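Local coordinates for protein-tyrosine-phosphatase (Shewanella sp., PDB 2Z72) that removes phosphate from phosphotyrosine in proteins as a cold-active phosphatase, probably with the help of a two-zinc centre of the calcineurin-like type, at residues D114-D117 against Q121-E124; Y83-T88 against S305-G310; M153-D158 against Q189-K194; G10-T15 against Q164-A169. One frame throughout, in Å; residues are numbered along the deposited sequence. Where two conformers were deposited one is given.

Contact 1: D114-D117 against Q121-E124; sequences DIFD and QVNE. With ZN (zinc ion), chain B; ZN (zinc ion), chain C.
F116 and V122 meet where the GDxxDRG motif of the calcineurin-like phosphoesterases runs into helix 122-138. F116 CA lies 5.9 Å from V122 CA. V122 is the first residue of the helix, right after the N-cap Q121, and it supplies more than half of the surface buried here. Its two methyl groups do separate work. CG1 is anti to the backbone N (chi1 173°) and reaches the ring of F116, with V122 CG1 3.7 Å from F116 CD2. The two side chains cross at about a right angle, and the methyl approaches the ring obliquely. The other branch turns to the main chain: V122 CG2 is 4.0 Å from D117 N. I115 touches more loosely, with its CG2 near the carbonyl oxygen of V122.

The motif brings D114 to the metals at the far end of the short loop. D114 OD1 bridges both zinc ions, at 2.2 Å from the zinc of chain B and 2.3 Å from that of chain C. Water 2 is a second bridge, 2.0 Å from each zinc, and such a water is commonly taken as the nucleophile in this family. Water 1 binds the chain B zinc alone. D78 and H80 complete that zinc's ligands, while N149, H207 and H286 complete the other's. The other oxygen of the D114 carboxylate, OD2, bonds to H150 N. The backbone oxygen of F116 bonds to ND1 of H80, and D117 OD1 bonds to ND1 of H150.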
loop_
_atom_site.group_PDB
_atom_site.type_symbol
_atom_site.label_atom_id
_atom_site.label_comp_id
_atom_site.label_asym_id
_atom_site.label_seq_id
_atom_site.Cartn_x
_atom_site.Cartn_y
_atom_site.Cartn_z
ATOM N N ASP A 114 -2.010 -3.146 -1.896
ATOM C CA ASP A 114 -1.607 -4.405 -2.556
ATOM C C ASP A 114 -0.125 -4.588 -2.670
ATOM O O ASP A 114 0.450 -4.940 -3.698
ATOM C CB ASP A 114 -2.315 -4.594 -3.902
ATOM C CG ASP A 114 -3.704 -5.169 -3.783
ATOM O OD1 ASP A 114 -4.250 -5.546 -4.923
ATOM O OD2 ASP A 114 -4.266 -5.234 -2.686
ATOM N N ILE A 115 0.548 -4.444 -1.495
ATOM C CA ILE A 115 1.885 -4.975 -1.293
ATOM C C ILE A 115 1.878 -6.491 -1.280
ATOM O O ILE A 115 2.721 -7.154 -1.874
ATOM C CB ILE A 115 2.506 -4.453 0.011
ATOM C CG1 ILE A 115 2.843 -2.968 -0.111
ATOM C CG2 ILE A 115 3.716 -5.297 0.396
ATOM C CD1 ILE A 115 3.305 -2.304 1.158
ATOM N N PHE A 116 0.920 -7.068 -0.549
ATOM C CA PHE A 116 0.853 -8.527 -0.396
ATOM C C PHE A 116 0.447 -9.239 -1.696
ATOM O O PHE A 116 -0.225 -8.690 -2.555
ATOM C CB PHE A 116 -0.153 -8.902 0.653
ATOM C CG PHE A 116 0.277 -8.637 2.073
ATOM C CD1 PHE A 116 -0.051 -7.461 2.733
ATOM C CD2 PHE A 116 1.015 -9.586 2.746
ATOM C CE1 PHE A 116 0.349 -7.266 4.025
ATOM C CE2 PHE A 116 1.408 -9.373 4.026
ATOM C CZ PHE A 116 1.071 -8.237 4.684
ATOM N N ASP A 117 0.873 -10.495 -1.730
ATOM C CA ASP A 117 0.407 -11.593 -2.575
ATOM C C ASP A 117 1.009 -11.558 -3.968
ATOM O O ASP A 117 1.523 -10.555 -4.457
ATOM C CB ASP A 117 -1.130 -11.613 -2.604
ATOM C CG ASP A 117 -1.762 -12.049 -1.306
ATOM O OD1 ASP A 117 -3.020 -11.909 -1.198
ATOM O OD2 ASP A 117 -1.032 -12.557 -0.419
ATOM N N GLN A 121 8.768 -11.453 -2.821
ATOM C CA GLN A 121 9.565 -10.541 -2.016
ATOM C C GLN A 121 8.676 -9.670 -1.165
ATOM O O GLN A 121 8.915 -8.464 -0.952
ATOM C CB GLN A 121 10.476 -9.641 -2.869
ATOM C CG GLN A 121 11.373 -10.368 -3.873
ATOM C CD GLN A 121 12.225 -9.388 -4.675
ATOM O OE1 GLN A 121 11.706 -8.705 -5.544
ATOM N NE2 GLN A 121 13.484 -9.306 -4.296
ATOM N N VAL A 122 7.647 -10.285 -0.557
ATOM C CA VAL A 122 6.680 -9.506 0.248
ATOM C C VAL A 122 7.322 -8.838 1.409
ATOM O O VAL A 122 7.078 -7.647 1.682
ATOM C CB VAL A 122 5.485 -10.379 0.624
ATOM C CG1 VAL A 122 4.562 -9.649 1.588
ATOM C CG2 VAL A 122 4.702 -10.854 -0.593
ATOM N N ASN A 123 8.108 -9.537 2.233
ATOM C CA ASN A 123 8.698 -8.912 3.384
ATOM C C ASN A 123 9.721 -7.867 3.030
ATOM O O ASN A 123 9.876 -6.882 3.788
ATOM C CB ASN A 123 9.246 -9.950 4.358
ATOM C CG ASN A 123 8.122 -10.693 5.040
ATOM O OD1 ASN A 123 7.224 -10.079 5.604
ATOM N ND2 ASN A 123 8.144 -12.040 4.994
ATOM N N GLU A 124 10.448 -8.016 1.949
ATOM C CA GLU A 124 11.351 -6.993 1.460
ATOM C C GLU A 124 10.556 -5.711 1.196
ATOM O O GLU A 124 10.996 -4.637 1.571
ATOM C CB GLU A 124 12.088 -7.445 0.212
ATOM C CG GLU A 124 13.085 -8.594 0.453
ATOM C CD GLU A 124 12.533 -9.954 0.705
ATOM O OE1 GLU A 124 11.345 -10.256 0.495
ATOM O OE2 GLU A 124 13.370 -10.800 1.186
HETATM ZN ZN ZN B . -3.512 -5.791 -6.947
HETATM ZN ZN ZN C . -6.387 -5.118 -5.614
HETATM O O HOH W 1 -3.119 -5.916 -9.024
HETATM O O HOH W 2 -5.470 -5.990 -7.113
#

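Contact 2: Y83-T88 against S305-G310; sequences YDVLLT and SSIKVG
The first turns of helix 83-92 face a loop that folds into a short 3-10 turn at 307-309. The nearest pair of CA atoms is V85 CA and G310 CA, 6.4 Å apart. On the helix side the i to i+4 bonds are regular, with L87 N to Y83 O at 2.9 Å. On the loop side the bonds span three residues. V309 N bonds to S306 O, and G310 N bonds to I307 O at 2.9 Å. G310 then leaves the turn with a positive phi of 91°, where a side chain would press on the carbonyl oxygen before it.

Helix 83-92 belongs to a beta-alpha-beta crossover between the parallel strands 72-76 and 108-111. The loop passes from strand 300-302 of one sheet to strand 315-319 of the other, so the contact joins a helix to a link between the two sheets of the calcineurin-like fold.

V85 carries the helix side. Its CG1 is anti to the backbone N (chi1 175°) and lies 3.8 Å from I307 CG2. The two branched side chains slide past each other in opposite directions, and I307 CG1 brushes the same methyl. The other branch meets the end of the loop: V85 CG2 is 3.4 Å from G310 O and 3.5 Å from G310 C. This is packing of a methyl on a peptide group. V85 and I307 are both buried. L86 of the same helix touches F128 of helix 122-138. On the loop side, S306 OG bonds to Q289 O, and K308 NZ bonds to S288 OG.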
loop_
_atom_site.group_PDB
_atom_site.type_symbol
_atom_site.label_atom_id
_atom_site.label_comp_id
_atom_site.label_asym_id
_atom_site.label_seq_id
_atom_site.Cartn_x
_atom_site.Cartn_y
_atom_site.Cartn_z
ATOM N N TYR A 83 9.739 -6.504 -5.012
ATOM C CA TYR A 83 10.660 -5.553 -4.429
ATOM C C TYR A 83 11.657 -4.998 -5.419
ATOM O O TYR A 83 11.890 -3.778 -5.514
ATOM C CB TYR A 83 11.401 -6.173 -3.241
ATOM C CG TYR A 83 12.499 -5.304 -2.678
ATOM C CD1 TYR A 83 13.821 -5.603 -2.811
ATOM C CD2 TYR A 83 12.148 -4.145 -1.973
ATOM C CE1 TYR A 83 14.823 -4.823 -2.285
ATOM C CE2 TYR A 83 13.160 -3.342 -1.438
ATOM C CZ TYR A 83 14.470 -3.671 -1.596
ATOM O OH TYR A 83 15.422 -2.822 -1.041
ATOM N N ASP A 84 12.284 -5.868 -6.235
ATOM C CA ASP A 84 13.280 -5.404 -7.158
ATOM C C ASP A 84 12.698 -4.390 -8.110
ATOM O O ASP A 84 13.357 -3.357 -8.431
ATOM C CB ASP A 84 13.891 -6.563 -7.966
ATOM C CG ASP A 84 14.567 -7.623 -7.130
ATOM O OD1 ASP A 84 15.046 -7.313 -6.017
ATOM O OD2 ASP A 84 14.631 -8.760 -7.629
ATOM N N VAL A 85 11.502 -4.628 -8.630
ATOM C CA VAL A 85 10.880 -3.681 -9.558
ATOM C C VAL A 85 10.557 -2.360 -8.852
ATOM O O VAL A 85 10.854 -1.281 -9.406
ATOM C CB VAL A 85 9.602 -4.279 -10.162
ATOM C CG1 VAL A 85 8.852 -3.284 -11.035
ATOM C CG2 VAL A 85 9.936 -5.532 -10.986
ATOM N N LEU A 86 10.001 -2.431 -7.662
ATOM C CA LEU A 86 9.755 -1.213 -6.911
ATOM C C LEU A 86 10.989 -0.383 -6.702
ATOM O O LEU A 86 11.017 0.848 -6.886
ATOM C CB LEU A 86 9.123 -1.590 -5.568
ATOM C CG LEU A 86 8.911 -0.462 -4.575
ATOM C CD1 LEU A 86 7.925 0.567 -5.124
ATOM C CD2 LEU A 86 8.451 -1.005 -3.215
ATOM N N LEU A 87 12.086 -1.031 -6.251
ATOM C CA LEU A 87 13.291 -0.317 -5.956
ATOM C C LEU A 87 13.840 0.330 -7.209
ATOM O O LEU A 87 14.267 1.504 -7.209
ATOM C CB LEU A 87 14.333 -1.238 -5.334
ATOM C CG LEU A 87 15.513 -0.575 -4.657
ATOM C CD1 LEU A 87 15.146 0.049 -3.311
ATOM C CD2 LEU A 87 16.565 -1.649 -4.417
ATOM N N THR A 88 13.876 -0.425 -8.310
ATOM C CA THR A 88 14.390 0.135 -9.547
ATOM C C THR A 88 13.577 1.367 -9.999
ATOM O O THR A 88 14.126 2.384 -10.385
ATOM C CB THR A 88 14.375 -0.934 -10.647
ATOM O OG1 THR A 88 15.359 -1.905 -10.270
ATOM C CG2 THR A 88 14.725 -0.374 -12.019
ATOM N N SER A 305 0.303 -0.319 -12.557
ATOM C CA SER A 305 1.041 -0.439 -13.794
ATOM C C SER A 305 1.625 -1.802 -14.035
ATOM O O SER A 305 2.617 -1.957 -14.746
ATOM C CB SER A 305 2.139 0.612 -13.740
ATOM O OG SER A 305 2.931 0.228 -12.667
ATOM N N SER A 306 1.018 -2.797 -13.406
ATOM C CA SER A 306 1.432 -4.193 -13.568
ATOM C C SER A 306 2.819 -4.500 -13.028
ATOM O O SER A 306 3.487 -5.408 -13.540
ATOM C CB SER A 306 1.267 -4.650 -15.023
ATOM O OG SER A 306 -0.126 -4.600 -15.386
ATOM N N ILE A 307 3.223 -3.822 -11.959
ATOM C CA ILE A 307 4.414 -4.226 -11.238
ATOM C C ILE A 307 4.323 -5.721 -10.889
ATOM O O ILE A 307 5.367 -6.398 -10.810
ATOM C CB ILE A 307 4.611 -3.328 -9.991
ATOM C CG1 ILE A 307 4.957 -1.935 -10.398
ATOM C CG2 ILE A 307 5.682 -3.949 -9.055
ATOM C CD1 ILE A 307 4.908 -0.915 -9.251
ATOM N N LYS A 308 3.131 -6.254 -10.649
ATOM C CA LYS A 308 2.952 -7.626 -10.231
ATOM C C LYS A 308 3.553 -8.618 -11.200
ATOM O O LYS A 308 3.857 -9.717 -10.784
ATOM C CB LYS A 308 1.468 -7.961 -10.021
ATOM C CG LYS A 308 0.668 -8.023 -11.337
ATOM C CD LYS A 308 -0.794 -8.133 -11.150
ATOM C CE LYS A 308 -1.531 -8.273 -12.472
ATOM N NZ LYS A 308 -2.986 -8.392 -12.305
ATOM N N VAL A 309 3.706 -8.238 -12.471
ATOM C CA VAL A 309 4.230 -9.167 -13.480
ATOM C C VAL A 309 5.721 -9.321 -13.302
ATOM O O VAL A 309 6.302 -10.291 -13.792
ATOM C CB VAL A 309 3.811 -8.697 -14.866
ATOM C CG1 VAL A 309 4.415 -9.496 -16.018
ATOM C CG2 VAL A 309 2.309 -8.847 -14.993
ATOM N N GLY A 310 6.387 -8.433 -12.550
ATOM C CA GLY A 310 7.777 -8.654 -12.166
ATOM C C GLY A 310 8.811 -8.094 -13.109
ATOM O O GLY A 310 10.003 -8.365 -12.930
#

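Contact 3: M153-D158 against Q189-K194; sequences MVLGGD and QWLRSK
L155 O and R192 NH1 share water 3. The water donates to L155 O at 2.8 Å and accepts from R192 NH1 at 2.9 Å. It lies at the edge of the guanidinium, in its plane. L155 also covers one face of the same group. Its CD2 is 3.7 Å from R192 NH2, offset toward the rim. The arginine leaves its helix with CG anti to the carbonyl carbon (chi1 -77°) and stays extended from CG to NE, which carries the flat group across to L155. NH1 also forms a salt bridge with D233, and NH2 bonds to Y181 O and G188 O.

The contact joins the C-terminal part of helix 149-156 to helix 186-192. The first helix begins at the zinc ligand N149 and closes in a Schellman motif at G157. There D158 N bonds to M153 O at 2.8 Å, and G157 N bonds to V154 O. On the other segment, W190 O takes two bonds, from S193 N and from S193 OG at 2.7 Å, the hydroxyl coming in the carbonyl plane on a lone pair.

A leucine in place of R192 would probably leave D233 without its charged mate and water 3 without one of its holders. Deeper in, L155 CD1 meets L191 CD1 at 4.0 Å. Both leucines are buried, and L191 also packs on L145 of strand 142-145.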
loop_
_atom_site.group_PDB
_atom_site.type_symbol
_atom_site.label_atom_id
_atom_site.label_comp_id
_atom_site.label_asym_id
_atom_site.label_seq_id
_atom_site.Cartn_x
_atom_site.Cartn_y
_atom_site.Cartn_z
ATOM N N MET A 153 -7.421 -9.135 2.810
ATOM C CA MET A 153 -7.527 -10.594 2.688
ATOM C C MET A 153 -6.518 -11.291 3.594
ATOM O O MET A 153 -6.864 -12.140 4.403
ATOM C CB MET A 153 -7.332 -11.026 1.241
ATOM C CG MET A 153 -8.686 -10.962 0.523
ATOM S SD MET A 153 -8.675 -11.750 -1.087
ATOM C CE MET A 153 -7.751 -10.600 -2.080
ATOM N N VAL A 154 -5.236 -10.907 3.510
ATOM C CA VAL A 154 -4.201 -11.535 4.309
ATOM C C VAL A 154 -4.513 -11.385 5.769
ATOM O O VAL A 154 -4.464 -12.356 6.545
ATOM C CB VAL A 154 -2.808 -11.002 3.956
ATOM C CG1 VAL A 154 -1.794 -11.380 4.991
ATOM C CG2 VAL A 154 -2.418 -11.531 2.548
ATOM N N LEU A 155 -4.786 -10.167 6.226
ATOM C CA LEU A 155 -4.963 -9.946 7.643
ATOM C C LEU A 155 -6.194 -10.729 8.134
ATOM O O LEU A 155 -6.185 -11.187 9.286
ATOM C CB LEU A 155 -5.049 -8.459 7.989
ATOM C CG LEU A 155 -3.708 -7.797 8.281
ATOM C CD1 LEU A 155 -2.632 -7.963 7.285
ATOM C CD2 LEU A 155 -4.059 -6.316 8.599
ATOM N N GLY A 156 -7.187 -10.892 7.276
ATOM C CA GLY A 156 -8.397 -11.599 7.635
ATOM C C GLY A 156 -8.383 -13.098 7.437
ATOM O O GLY A 156 -9.397 -13.731 7.793
ATOM N N GLY A 157 -7.331 -13.656 6.867
ATOM C CA GLY A 157 -7.310 -15.095 6.680
ATOM C C GLY A 157 -7.752 -15.619 5.346
ATOM O O GLY A 157 -7.978 -16.854 5.248
ATOM N N ASP A 158 -7.845 -14.767 4.336
ATOM C CA ASP A 158 -8.103 -15.220 2.960
ATOM C C ASP A 158 -6.767 -15.300 2.276
ATOM O O ASP A 158 -6.181 -14.272 1.866
ATOM C CB ASP A 158 -9.079 -14.249 2.298
ATOM C CG ASP A 158 -9.396 -14.617 0.887
ATOM O OD1 ASP A 158 -8.830 -15.627 0.412
ATOM O OD2 ASP A 158 -10.207 -13.930 0.261
ATOM N N GLN A 189 0.733 -4.344 13.440
ATOM C CA GLN A 189 0.380 -3.142 14.178
ATOM C C GLN A 189 0.495 -1.926 13.260
ATOM O O GLN A 189 -0.404 -1.048 13.244
ATOM C CB GLN A 189 1.313 -2.997 15.379
ATOM C CG GLN A 189 1.057 -4.039 16.439
ATOM C CD GLN A 189 2.206 -4.234 17.387
ATOM O OE1 GLN A 189 3.143 -3.482 17.462
ATOM N NE2 GLN A 189 2.102 -5.331 18.149
ATOM N N TRP A 190 1.568 -1.851 12.503
ATOM C CA TRP A 190 1.776 -0.783 11.537
ATOM C C TRP A 190 0.657 -0.749 10.527
ATOM O O TRP A 190 0.027 0.318 10.272
ATOM C CB TRP A 190 3.097 -0.989 10.894
ATOM C CG TRP A 190 3.548 -0.091 9.801
ATOM C CD1 TRP A 190 3.789 1.243 9.780
ATOM C CD2 TRP A 190 3.911 -0.552 8.482
ATOM N NE1 TRP A 190 4.249 1.668 8.559
ATOM C CE2 TRP A 190 4.328 0.572 7.758
ATOM C CE3 TRP A 190 3.900 -1.785 7.873
ATOM C CZ2 TRP A 190 4.753 0.495 6.424
ATOM C CZ3 TRP A 190 4.327 -1.874 6.557
ATOM C CH2 TRP A 190 4.743 -0.754 5.852
ATOM N N LEU A 191 0.299 -1.869 9.910
ATOM C CA LEU A 191 -0.763 -1.908 8.921
ATOM C C LEU A 191 -2.090 -1.505 9.522
ATOM O O LEU A 191 -2.881 -0.829 8.865
ATOM C CB LEU A 191 -0.871 -3.294 8.302
ATOM C CG LEU A 191 0.312 -3.717 7.423
ATOM C CD1 LEU A 191 0.195 -5.190 7.091
ATOM C CD2 LEU A 191 0.393 -2.872 6.141
ATOM N N ARG A 192 -2.394 -1.914 10.757
ATOM C CA ARG A 192 -3.658 -1.604 11.405
ATOM C C ARG A 192 -3.813 -0.125 11.765
ATOM O O ARG A 192 -4.884 0.283 12.155
ATOM C CB ARG A 192 -3.862 -2.514 12.606
ATOM C CG ARG A 192 -4.307 -3.924 12.179
ATOM C CD ARG A 192 -4.217 -4.892 13.343
ATOM N NE ARG A 192 -4.649 -6.223 12.989
ATOM C CZ ARG A 192 -3.903 -7.122 12.357
ATOM N NH1 ARG A 192 -4.423 -8.318 12.101
ATOM N NH2 ARG A 192 -2.687 -6.839 11.996
ATOM N N SER A 193 -2.745 0.669 11.613
ATOM C CA SER A 193 -2.802 2.098 11.786
ATOM C C SER A 193 -3.192 2.850 10.503
ATOM O O SER A 193 -3.455 4.040 10.550
ATOM C CB SER A 193 -1.540 2.685 12.367
ATOM O OG SER A 193 -0.516 2.721 11.392
ATOM N N LYS A 194 -3.159 2.144 9.368
ATOM C CA LYS A 194 -3.261 2.808 8.076
ATOM C C LYS A 194 -4.687 3.134 7.671
ATOM O O LYS A 194 -5.658 2.545 8.118
ATOM C CB LYS A 194 -2.537 1.948 7.022
ATOM C CG LYS A 194 -1.051 1.776 7.300
ATOM C CD LYS A 194 -0.279 3.073 7.505
ATOM C CE LYS A 194 1.186 2.903 7.760
ATOM N NZ LYS A 194 1.803 4.229 8.080
HETATM O O HOH W 3 -3.999 -10.978 10.955
#

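Contact 4: G10-T15 against Q164-A169; sequences GPYVIT and QRYDIA
Y12 reaches from strand 8-14 to A169 and Y166 in the region of helix 166-172. It contributes about half of the buried surface. Its CG is anti to the carbonyl carbon (chi1 -63°), which places the phenol end against A169 and Y166. Y12 OH is 3.6 Å from A169 CB, and Y12 CE1 is 3.7 Å from the same methyl, which meets the ring obliquely.

The strand is an outer one of an antiparallel three-stranded sheet near the N-terminus. The contact therefore packs that sheet on helix 166-172.

Y166 crosses Y12 at about a right angle, and its CD2 is 3.5 Å from Y12 OH. Both hydroxyls have polar partners: Y12 OH bonds to D9 OD1, and Y166 OH bonds to V122 N at the start of helix 122-138. R165 CG covers one face of the Y166 ring, 3.7 Å above its centre, and the NH2 of R165 forms a salt bridge with E7.

Replacing Y12 with an alanine would probably open a gap beside the A169 methyl and the Y166 ring, and D9 would lose its hydroxyl partner.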
loop_
_atom_site.group_PDB
_atom_site.type_symbol
_atom_site.label_atom_id
_atom_site.label_comp_id
_atom_site.label_asym_id
_atom_site.label_seq_id
_atom_site.Cartn_x
_atom_site.Cartn_y
_atom_site.Cartn_z
ATOM N N GLY A 10 11.969 -13.116 5.845
ATOM C CA GLY A 10 11.761 -12.422 7.116
ATOM C C GLY A 10 12.405 -11.080 7.174
ATOM O O GLY A 10 12.869 -10.546 6.158
ATOM N N PRO A 11 12.474 -10.466 8.357
ATOM C CA PRO A 11 12.007 -11.039 9.600
ATOM C C PRO A 11 10.515 -10.865 9.824
ATOM O O PRO A 11 9.869 -9.986 9.237
ATOM C CB PRO A 11 12.781 -10.180 10.606
ATOM C CG PRO A 11 12.908 -8.827 9.971
ATOM C CD PRO A 11 13.119 -9.146 8.505
ATOM N N TYR A 12 9.977 -11.739 10.667
ATOM C CA TYR A 12 8.646 -11.622 11.233
ATOM C C TYR A 12 8.857 -11.198 12.696
ATOM O O TYR A 12 9.428 -11.943 13.475
ATOM C CB TYR A 12 7.930 -12.959 11.156
ATOM C CG TYR A 12 7.714 -13.436 9.735
ATOM C CD1 TYR A 12 8.648 -14.219 9.061
ATOM C CD2 TYR A 12 6.576 -13.067 9.015
ATOM C CE1 TYR A 12 8.429 -14.654 7.764
ATOM C CE2 TYR A 12 6.381 -13.485 7.750
ATOM C CZ TYR A 12 7.305 -14.256 7.102
ATOM O OH TYR A 12 7.034 -14.645 5.801
ATOM N N VAL A 13 8.436 -9.970 13.039
ATOM C CA VAL A 13 8.735 -9.382 14.323
ATOM C C VAL A 13 7.493 -9.329 15.191
ATOM O O VAL A 13 6.445 -8.879 14.771
ATOM C CB VAL A 13 9.348 -7.961 14.149
ATOM C CG1 VAL A 13 9.513 -7.287 15.492
ATOM C CG2 VAL A 13 10.653 -7.997 13.392
ATOM N N ILE A 14 7.652 -9.855 16.413
ATOM C CA ILE A 14 6.604 -9.792 17.451
ATOM C C ILE A 14 6.923 -8.621 18.335
ATOM O O ILE A 14 8.063 -8.506 18.801
ATOM C CB ILE A 14 6.720 -11.099 18.304
ATOM C CG1 ILE A 14 6.594 -12.324 17.421
ATOM C CG2 ILE A 14 5.814 -11.020 19.489
ATOM C CD1 ILE A 14 5.413 -12.378 16.531
ATOM N N THR A 15 5.971 -7.745 18.594
ATOM C CA THR A 15 6.147 -6.576 19.438
ATOM C C THR A 15 5.106 -6.545 20.530
ATOM O O THR A 15 3.952 -6.265 20.264
ATOM C CB THR A 15 6.082 -5.281 18.602
ATOM O OG1 THR A 15 7.222 -5.296 17.728
ATOM C CG2 THR A 15 6.210 -4.068 19.497
ATOM N N GLN A 164 3.521 -19.651 -2.730
ATOM C CA GLN A 164 3.808 -20.957 -2.096
ATOM C C GLN A 164 4.966 -20.968 -1.227
ATOM O O GLN A 164 5.149 -21.703 -0.254
ATOM C CB GLN A 164 4.052 -21.925 -3.268
ATOM C CG GLN A 164 4.268 -23.375 -2.834
ATOM C CD GLN A 164 4.458 -24.227 -4.059
ATOM O OE1 GLN A 164 5.401 -23.935 -4.853
ATOM N NE2 GLN A 164 3.684 -25.255 -4.273
ATOM N N ARG A 165 5.965 -20.174 -1.397
ATOM C CA ARG A 165 7.247 -20.039 -0.702
ATOM C C ARG A 165 6.987 -19.742 0.765
ATOM O O ARG A 165 7.826 -20.087 1.606
ATOM C CB ARG A 165 8.290 -19.044 -1.206
ATOM C CG ARG A 165 7.995 -17.544 -0.965
ATOM C CD ARG A 165 8.960 -16.645 -1.733
ATOM N NE ARG A 165 10.299 -16.868 -1.199
ATOM C CZ ARG A 165 10.937 -16.146 -0.309
ATOM N NH1 ARG A 165 10.478 -15.001 0.156
ATOM N NH2 ARG A 165 12.128 -16.590 0.139
ATOM N N TYR A 166 5.877 -19.081 1.080
ATOM C CA TYR A 166 5.598 -18.673 2.454
ATOM C C TYR A 166 5.113 -19.837 3.289
ATOM O O TYR A 166 4.951 -19.706 4.503
ATOM C CB TYR A 166 4.649 -17.442 2.510
ATOM C CG TYR A 166 5.406 -16.265 1.860
ATOM C CD1 TYR A 166 5.008 -15.694 0.667
ATOM C CD2 TYR A 166 6.577 -15.767 2.470
ATOM C CE1 TYR A 166 5.738 -14.646 0.131
ATOM C CE2 TYR A 166 7.311 -14.746 1.897
ATOM C CZ TYR A 166 6.896 -14.177 0.714
ATOM O OH TYR A 166 7.616 -13.193 0.114
ATOM N N ASP A 167 4.945 -20.994 2.645
ATOM C CA ASP A 167 4.650 -22.192 3.475
ATOM C C ASP A 167 5.842 -22.572 4.375
ATOM O O ASP A 167 5.651 -23.240 5.376
ATOM C CB ASP A 167 4.278 -23.403 2.578
ATOM C CG ASP A 167 3.005 -23.337 1.839
ATOM O OD1 ASP A 167 2.704 -24.233 1.009
ATOM O OD2 ASP A 167 2.218 -22.390 2.075
ATOM N N ILE A 168 7.050 -22.202 3.990
ATOM C CA ILE A 168 8.196 -22.454 4.840
ATOM C C ILE A 168 8.034 -21.692 6.141
ATOM O O ILE A 168 8.099 -22.224 7.264
ATOM C CB ILE A 168 9.543 -22.148 4.125
ATOM C CG1 ILE A 168 9.790 -22.982 2.866
ATOM C CG2 ILE A 168 10.699 -22.308 5.121
ATOM C CD1 ILE A 168 9.840 -24.463 3.174
ATOM N N ALA A 169 7.757 -20.379 6.059
ATOM C CA ALA A 169 7.599 -19.563 7.256
ATOM C C ALA A 169 6.433 -20.059 8.085
ATOM O O ALA A 169 6.558 -20.140 9.320
ATOM C CB ALA A 169 7.403 -18.113 6.854
#

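Overall arrangement
Contact 1 is the hub. It holds the zinc-bridging residue and touches the other three contacts, whose centres lie 11 to 12 Å from its own. Q121 OE1 probably accepts a bond from D84 N of contact 2, at 3.0 Å. F116 CE1 packs on L191 CD1 of contact 3 at 3.7 Å. Toward contact 4, N123 ND2 is 2.9 Å from Y12 OH, a probable hydrogen bond. Contacts 3 and 4 also meet, through Q189 NE2 and T15 O at 3.0 Å. Contacts 2 and 3 lie on opposite sides of the chain's centre, about 22 Å apart between centres. The side chain of I307 is about 9 Å from a zinc, and that of L155 about 14 Å.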